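Local coordinates for protein phosphoserine aminotransferase (Bacillus circulans, PDB 2C0R) that transfers the amino group between glutamate and phosphorylated 2-oxo acids, using pyridoxal 5'-phosphate, to make phosphoserine and phosphohydroxythreonine, at residues H51-A56 with M247-L252; A193-Q196 with G200-G203. The protein carries 1 engineered substitution. All blocks are in the same frame, centred on the assembly; numbering follows the deposited sequence.

Interaction 1 of 2, residues H51-A56 with M247-L252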
ATOM      1  N   HIS A  51     -13.845  -4.483  -5.376  1.00 11.55           N
ATOM      2  CA  HIS A  51     -13.376  -4.709  -3.987  1.00 11.75           C
ATOM      3  C   HIS A  51     -14.105  -5.842  -3.309  1.00 10.97           C
ATOM      4  O   HIS A  51     -13.510  -6.677  -2.602  1.00 11.99           O
ATOM      5  CB  HIS A  51     -13.616  -3.368  -3.268  1.00 11.85           C
ATOM      6  CG  HIS A  51     -13.070  -3.258  -1.886  1.00 11.66           C
ATOM      7  ND1 HIS A  51     -11.755  -2.892  -1.638  1.00 10.83           N
ATOM      8  CD2 HIS A  51     -13.698  -3.431  -0.702  1.00 11.08           C
ATOM      9  CE1 HIS A  51     -11.620  -2.861  -0.303  1.00 10.79           C
ATOM     10  NE2 HIS A  51     -12.772  -3.186   0.285  1.00 11.20           N
ATOM     11  N   ASN A  52     -15.442  -5.874  -3.501  1.00 10.97           N
ATOM     12  CA  ASN A  52     -16.261  -6.930  -2.922  1.00 10.90           C
ATOM     13  C   ASN A  52     -16.148  -8.244  -3.676  1.00 11.49           C
ATOM     14  O   ASN A  52     -16.165  -9.317  -3.054  1.00 12.57           O
ATOM     15  CB  ASN A  52     -17.703  -6.460  -2.863  1.00 10.76           C
ATOM     16  CG  ASN A  52     -17.900  -5.399  -1.818  1.00 11.85           C
ATOM     17  OD1 ASN A  52     -18.562  -4.350  -2.034  1.00 15.61           O
ATOM     18  ND2 ASN A  52     -17.300  -5.635  -0.690  1.00 13.05           N
ATOM     19  N   GLU A  53     -16.001  -8.220  -4.972  1.00 13.43           N
ATOM     20  CA  GLU A  53     -15.853  -9.429  -5.774  1.00 13.40           C
ATOM     21  C   GLU A  53     -14.572 -10.165  -5.400  1.00 11.76           C
ATOM     22  O   GLU A  53     -14.553 -11.389  -5.357  1.00 12.64           O
ATOM     23  CB  GLU A  53     -15.855  -9.079  -7.278  1.00 16.18           C
ATOM     24  CG  GLU A  53     -15.723 -10.248  -8.243  1.00 22.70           C
ATOM     25  CD  GLU A  53     -15.366  -9.794  -9.650  1.00 25.04           C
ATOM     26  OE1 GLU A  53     -15.632  -8.650 -10.015  1.00 24.50           O
ATOM     27  OE2 GLU A  53     -14.740 -10.546 -10.414  1.00 42.61           O
ATOM     28  N   ALA A  54     -13.524  -9.392  -5.135  1.00 12.30           N
ATOM     29  CA  ALA A  54     -12.254 -10.043  -4.805  1.00 13.00           C
ATOM     30  C   ALA A  54     -12.431 -10.876  -3.534  1.00 12.41           C
ATOM     31  O   ALA A  54     -11.909 -11.971  -3.459  1.00 12.56           O
ATOM     32  CB  ALA A  54     -11.157  -9.003  -4.633  1.00 14.30           C
ATOM     33  N   GLN A  55     -13.138 -10.304  -2.535  1.00 12.17           N
ATOM     34  CA  GLN A  55     -13.354 -11.044  -1.314  1.00 12.22           C
ATOM     35  C   GLN A  55     -14.172 -12.314  -1.549  1.00 12.40           C
ATOM     36  O   GLN A  55     -13.816 -13.378  -1.085  1.00 12.80           O
ATOM     37  CB  GLN A  55     -14.072 -10.135  -0.327  1.00 12.57           C
ATOM     38  CG  GLN A  55     -13.297  -8.900   0.050  1.00 12.59           C
ATOM     39  CD  GLN A  55     -14.213  -8.013   0.906  1.00 15.27           C
ATOM     40  OE1 GLN A  55     -14.872  -8.489   1.856  1.00 13.64           O
ATOM     41  NE2 GLN A  55     -14.234  -6.751   0.562  1.00 13.10           N
ATOM     42  N   ALA A  56     -15.270 -12.203  -2.296  1.00 13.03           N
ATOM     43  CA  ALA A  56     -16.111 -13.328  -2.622  1.00 13.09           C
ATOM     44  C   ALA A  56     -15.362 -14.380  -3.433  1.00 12.85           C
ATOM     45  O   ALA A  56     -15.535 -15.580  -3.193  1.00 13.85           O
ATOM     46  CB  ALA A  56     -17.338 -12.908  -3.441  1.00 15.88           C
ATOM     47  N   MET A 247      -6.050  -5.936  -9.100  1.00 11.28           N
ATOM     48  CA  MET A 247      -5.160  -6.965  -9.674  1.00 11.58           C
ATOM     49  C   MET A 247      -5.284  -8.278  -8.925  1.00 10.97           C
ATOM     50  O   MET A 247      -5.271  -9.343  -9.565  1.00 12.01           O
ATOM     51  CB  MET A 247      -3.715  -6.507  -9.606  1.00 12.12           C
ATOM     52  CG  MET A 247      -3.240  -5.424 -10.549  1.00 13.01           C
ATOM     53  SD  MET A 247      -3.482  -5.827 -12.301  1.00 15.08           S
ATOM     54  CE  MET A 247      -2.141  -6.979 -12.601  1.00 19.83           C
ATOM     55  N   VAL A 248      -5.439  -8.252  -7.608  1.00 10.99           N
ATOM     56  CA  VAL A 248      -5.777  -9.482  -6.879  1.00 10.90           C
ATOM     57  C   VAL A 248      -7.035 -10.114  -7.455  1.00 10.91           C
ATOM     58  O   VAL A 248      -7.099 -11.335  -7.701  1.00 11.55           O
ATOM     59  CB  VAL A 248      -5.929  -9.193  -5.367  1.00 10.99           C
ATOM     60  CG1 VAL A 248      -6.503 -10.403  -4.621  1.00 13.35           C
ATOM     61  CG2 VAL A 248      -4.575  -8.798  -4.776  1.00 12.69           C
ATOM     62  N   ASN A 249      -8.052  -9.282  -7.705  1.00 11.39           N
ATOM     63  CA  ASN A 249      -9.292  -9.845  -8.296  1.00 12.53           C
ATOM     64  C   ASN A 249      -9.004 -10.584  -9.588  1.00 12.14           C
ATOM     65  O   ASN A 249      -9.479 -11.697  -9.809  1.00 11.95           O
ATOM     66  CB  ASN A 249     -10.301  -8.710  -8.470  1.00 12.93           C
ATOM     67  CG  ASN A 249     -11.711  -9.240  -8.701  1.00 13.35           C
ATOM     68  OD1 ASN A 249     -12.200 -10.167  -8.055  1.00 12.99           O
ATOM     69  ND2 ASN A 249     -12.372  -8.589  -9.641  1.00 15.31           N
ATOM     70  N   GLU A 250      -8.175  -9.977 -10.436  1.00 11.89           N
ATOM     71  CA  GLU A 250      -7.823 -10.637 -11.711  1.00 11.62           C
ATOM     72  C   GLU A 250      -7.047 -11.903 -11.476  1.00 12.05           C
ATOM     73  O   GLU A 250      -7.233 -12.918 -12.182  1.00 13.44           O
ATOM     74  CB  GLU A 250      -7.033  -9.635 -12.563  1.00 13.45           C
ATOM     75  CG  GLU A 250      -7.878  -8.480 -13.083  1.00 12.76           C
ATOM     76  CD  GLU A 250      -9.146  -8.923 -13.804  1.00 14.05           C
ATOM     77  OE1 GLU A 250     -10.230  -8.427 -13.439  1.00 16.84           O
ATOM     78  OE2 GLU A 250      -9.062  -9.783 -14.711  1.00 17.46           O
ATOM     79  N   VAL A 251      -6.149 -11.913 -10.509  1.00 11.76           N
ATOM     80  CA  VAL A 251      -5.396 -13.139 -10.253  1.00 11.29           C
ATOM     81  C   VAL A 251      -6.287 -14.239  -9.727  1.00 11.01           C
ATOM     82  O   VAL A 251      -6.149 -15.419 -10.090  1.00 11.28           O
ATOM     83  CB  VAL A 251      -4.215 -12.887  -9.291  1.00 11.82           C
ATOM     84  CG1 VAL A 251      -3.612 -14.214  -8.858  1.00 14.97           C
ATOM     85  CG2 VAL A 251      -3.141 -12.008  -9.927  1.00 13.36           C
ATOM     86  N   LEU A 252      -7.256 -13.896  -8.900  1.00 11.52           N
ATOM     87  CA  LEU A 252      -8.178 -14.901  -8.380  1.00 11.17           C
ATOM     88  C   LEU A 252      -9.009 -15.512  -9.501  1.00 11.48           C
ATOM     89  O   LEU A 252      -9.268 -16.722  -9.507  1.00 12.87           O
ATOM     90  CB  LEU A 252      -9.107 -14.335  -7.290  1.00 11.74           C
ATOM     91  CG  LEU A 252      -8.381 -13.730  -6.072  1.00 11.67           C
ATOM     92  CD1 LEU A 252      -9.440 -13.118  -5.182  1.00 12.62           C
ATOM     93  CD2 LEU A 252      -7.564 -14.773  -5.335  1.00 13.99           C
TER
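Two helices of the class-V aminotransferase fold, 45-61 and 242-257, meet side by side where A54 packs against N249 and L252. They run in broadly the same direction, their local axes 8.8 Å apart at the closest point and crossing at 38°. Such an approach calls for a small residue on one side, and A54 supplies it: its CA lies 4.6 Å from the CA of N249. N249 points at helix 45-61, with OD1 over A54 and ND2 near E53. With CG anti to the backbone N (chi1 -164°), OD1 comes to 3.3 Å from A54 CA, while N249 CB and A54 CB touch at 3.9 Å; the nearby backbone N-H of A54 points too poorly at OD1 to make a bond. E53 sends a nearly extended chain across the amide at about a right angle, carboxylate and amide planes 81° apart. ND2 to E53 OE2 is 3.2 Å, a weak hydrogen bond and somewhat doubtful, because the position of OE2 is less certain. The firmer partner of this carboxylate is R57, one turn further along the same helix, in a salt bridge. If an alanine stood at E53, R57 would probably be left without this counter-charge and the amide of N249 would be freer to turn. Nearly one turn after N249 comes L252, whose branched apolar side chain fits against L58, L61 and the side chain of R57. Its CD1 methyl comes 3.2 Å from the carbonyl O of A54.

Interaction 2 of 2, residues A193-Q196 with G200-G203. With PLP (pyridoxal-5'-phosphate), chain C.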
ATOM      1  N   ALA A 193      -1.249 -12.704   4.164  1.00 10.31           N
ATOM      2  CA  ALA A 193      -0.262 -12.840   3.106  1.00 11.08           C
ATOM      3  C   ALA A 193      -0.037 -11.484   2.452  1.00 10.79           C
ATOM      4  O   ALA A 193      -1.009 -10.886   1.967  1.00 11.08           O
ATOM      5  CB  ALA A 193      -0.725 -13.773   2.006  1.00 12.16           C
ATOM      6  N   GLY A 194       1.190 -11.040   2.343  1.00 11.35           N
ATOM      7  CA  GLY A 194       1.478  -9.984   1.378  1.00 12.66           C
ATOM      8  C   GLY A 194       1.116 -10.540   0.018  1.00 13.99           C
ATOM      9  O   GLY A 194       1.443 -11.670  -0.312  1.00 14.84           O
ATOM     10  N   ALA A 195       0.406  -9.756  -0.785  1.00 12.26           N
ATOM     11  CA  ALA A 195      -0.063 -10.316  -2.035  1.00 11.93           C
ATOM     12  C   ALA A 195       1.032 -10.576  -3.072  1.00 10.87           C
ATOM     13  O   ALA A 195       0.800 -11.367  -3.967  1.00 14.28           O
ATOM     14  CB  ALA A 195      -1.082  -9.384  -2.696  1.00 13.43           C
ATOM     15  N   GLN A 196       2.166  -9.926  -2.940  1.00 11.64           N
ATOM     16  CA  GLN A 196       3.162  -9.892  -4.003  1.00 11.31           C
ATOM     17  C   GLN A 196       3.961 -11.176  -4.173  1.00 13.70           C
ATOM     18  O   GLN A 196       4.767 -11.225  -5.100  1.00 19.78           O
ATOM     19  CB  GLN A 196       4.141  -8.758  -3.718  1.00 12.92           C
ATOM     20  CG  GLN A 196       5.063  -8.912  -2.522  1.00 14.66           C
ATOM     21  CD  GLN A 196       4.451  -8.489  -1.199  1.00 13.28           C
ATOM     22  OE1 GLN A 196       3.239  -8.208  -1.062  1.00 14.44           O
ATOM     23  NE2 GLN A 196       5.352  -8.454  -0.206  1.00 14.12           N
ATOM     24  N   GLY A 200       0.889 -11.838  -6.569  1.00 28.40           N
ATOM     25  CA  GLY A 200       1.653 -10.979  -7.446  1.00 24.17           C
ATOM     26  C   GLY A 200       1.490  -9.507  -7.220  1.00 18.78           C
ATOM     27  O   GLY A 200       2.459  -8.790  -7.305  1.00 21.95           O
ATOM     28  N   PRO A 201       0.332  -8.906  -7.028  1.00 20.26           N
ATOM     29  CA  PRO A 201       0.320  -7.437  -6.857  1.00 19.13           C
ATOM     30  C   PRO A 201       1.023  -6.933  -5.592  1.00 19.23           C
ATOM     31  O   PRO A 201       0.821  -7.591  -4.581  1.00 21.91           O
ATOM     32  CB  PRO A 201      -1.173  -7.127  -6.735  1.00 26.75           C
ATOM     33  CG  PRO A 201      -1.914  -8.363  -7.094  1.00 28.17           C
ATOM     34  CD  PRO A 201      -0.984  -9.539  -7.012  1.00 26.37           C
ATOM     35  N   SER A 202       1.804  -5.850  -5.485  1.00 28.66           N
ATOM     36  CA  SER A 202       2.452  -5.400  -4.250  1.00 24.98           C
ATOM     37  C   SER A 202       1.636  -4.277  -3.615  1.00 20.39           C
ATOM     38  O   SER A 202       0.930  -3.604  -4.368  1.00 31.03           O
ATOM     39  CB  SER A 202       3.884  -4.916  -4.477  1.00 39.25           C
ATOM     40  OG  SER A 202       4.545  -4.627  -3.264  1.00 42.91           O
ATOM     41  N   GLY A 203       1.693  -4.112  -2.314  1.00 15.86           N
ATOM     42  CA  GLY A 203       0.981  -2.983  -1.707  1.00 15.43           C
ATOM     43  C   GLY A 203      -0.332  -3.416  -1.089  1.00 13.16           C
ATOM     44  O   GLY A 203      -0.996  -2.568  -0.528  1.00 15.59           O
TER
HETATM   45  N1  PLP C 363       6.355 -13.365   5.590  1.00 11.94           N
HETATM   46  C2  PLP C 363       6.780 -14.164   4.572  1.00 12.58           C
HETATM   47  C2A PLP C 363       6.583 -15.668   4.746  1.00 14.06           C
HETATM   48  C3  PLP C 363       7.336 -13.626   3.449  1.00 11.91           C
HETATM   49  O3  PLP C 363       7.707 -14.407   2.399  1.00 15.23           O
HETATM   50  C4  PLP C 363       7.393 -12.246   3.335  1.00 13.49           C
HETATM   51  C4A PLP C 363       8.011 -11.635   2.077  1.00 19.64           C
HETATM   52  C5  PLP C 363       7.033 -11.462   4.411  1.00 12.24           C
HETATM   53  C6  PLP C 363       6.434 -12.000   5.505  1.00 12.66           C
HETATM   54  C5A PLP C 363       7.248  -9.943   4.371  1.00 13.35           C
HETATM   55  O4P PLP C 363       6.287  -9.338   3.513  1.00 12.17           O
HETATM   56  P   PLP C 363       6.247  -7.763   3.269  1.00 11.92           P
HETATM   57  O1P PLP C 363       4.998  -7.524   2.467  1.00 12.55           O
HETATM   58  O2P PLP C 363       7.515  -7.471   2.495  1.00 13.17           O
HETATM   59  O3P PLP C 363       6.238  -7.127   4.613  1.00 12.41           O
HETATM   60  O   HOH W   1       2.500  -5.740   0.053  1.00 16.56           O
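A195 and Q196 meet G200 to S202 in the loop after strand 190-194 of the fold-type-I aminotransferase, the loop that carries the cofactor-attachment lysine K197, not joined to the cofactor in this structure. G200 closes a pi-turn: its N-H bonds to A195 O, five residues back, at 2.6 Å and 158°, a short link that closes the turn containing K197. Glycine suits this position, since its backbone angles would jam a CB against the preceding carbonyl. The carbonyl of G200 in turn receives a CA-H...O contact from Q196, CA to O 3.6 Å. P201 follows with its ring edge near the methyl of A195, CD to CB 4.3 Å, and its carbonyl O only 3.2 Å from the same A195 CB. Its apolar ring packs against M247 and V248 of helix 242-257 and M38 of the second subunit. Next along, S202 CA lies 3.8 Å from Q196 CB. The serine hydroxyl, set anti to the backbone N, reaches P240 O of the second subunit in a hydrogen bond, tying the loop to the dimer interface. G203, again a glycine with backbone angles that would jam a side chain, offers its N-H to a water at 3.0 Å; that water donates to Q196 OE1, 2.8 Å away. The glutamine is folded to use both ends of its amide. CG sits between the backbone N and carbonyl carbon (chi1 68°), and the chain bends again at the next torsion. A CB on G194 would clash with OE1 there. With OE1 accepting from the water, NE2 is presented to the cofactor phosphate, donating to PLP O1P at 2.9 Å and 165°.

The two contacts meet where helix 242-257 packs on the loop bearing Q196. Their centres lie 13 Å apart, yet they touch: P201 CG is 3.6 Å from both V248 CG2 and M247 CB, and V248 CG2 is 4.1 Å from A195 CB. Along the chain, interaction 2 falls inside the long loop that interaction 1 closes. Interaction 1 is remote from the annotated sites, whereas interaction 2 supplies Q196, which bonds the phosphate; the cofactor is also hydrogen-bonded by S78, T153 and the backbone of A77, and by N238 and T239 of the second subunit. Helix 242-257 thus packs against helix 45-61 through N249 and L252, and against the cofactor loop through M247 and V248.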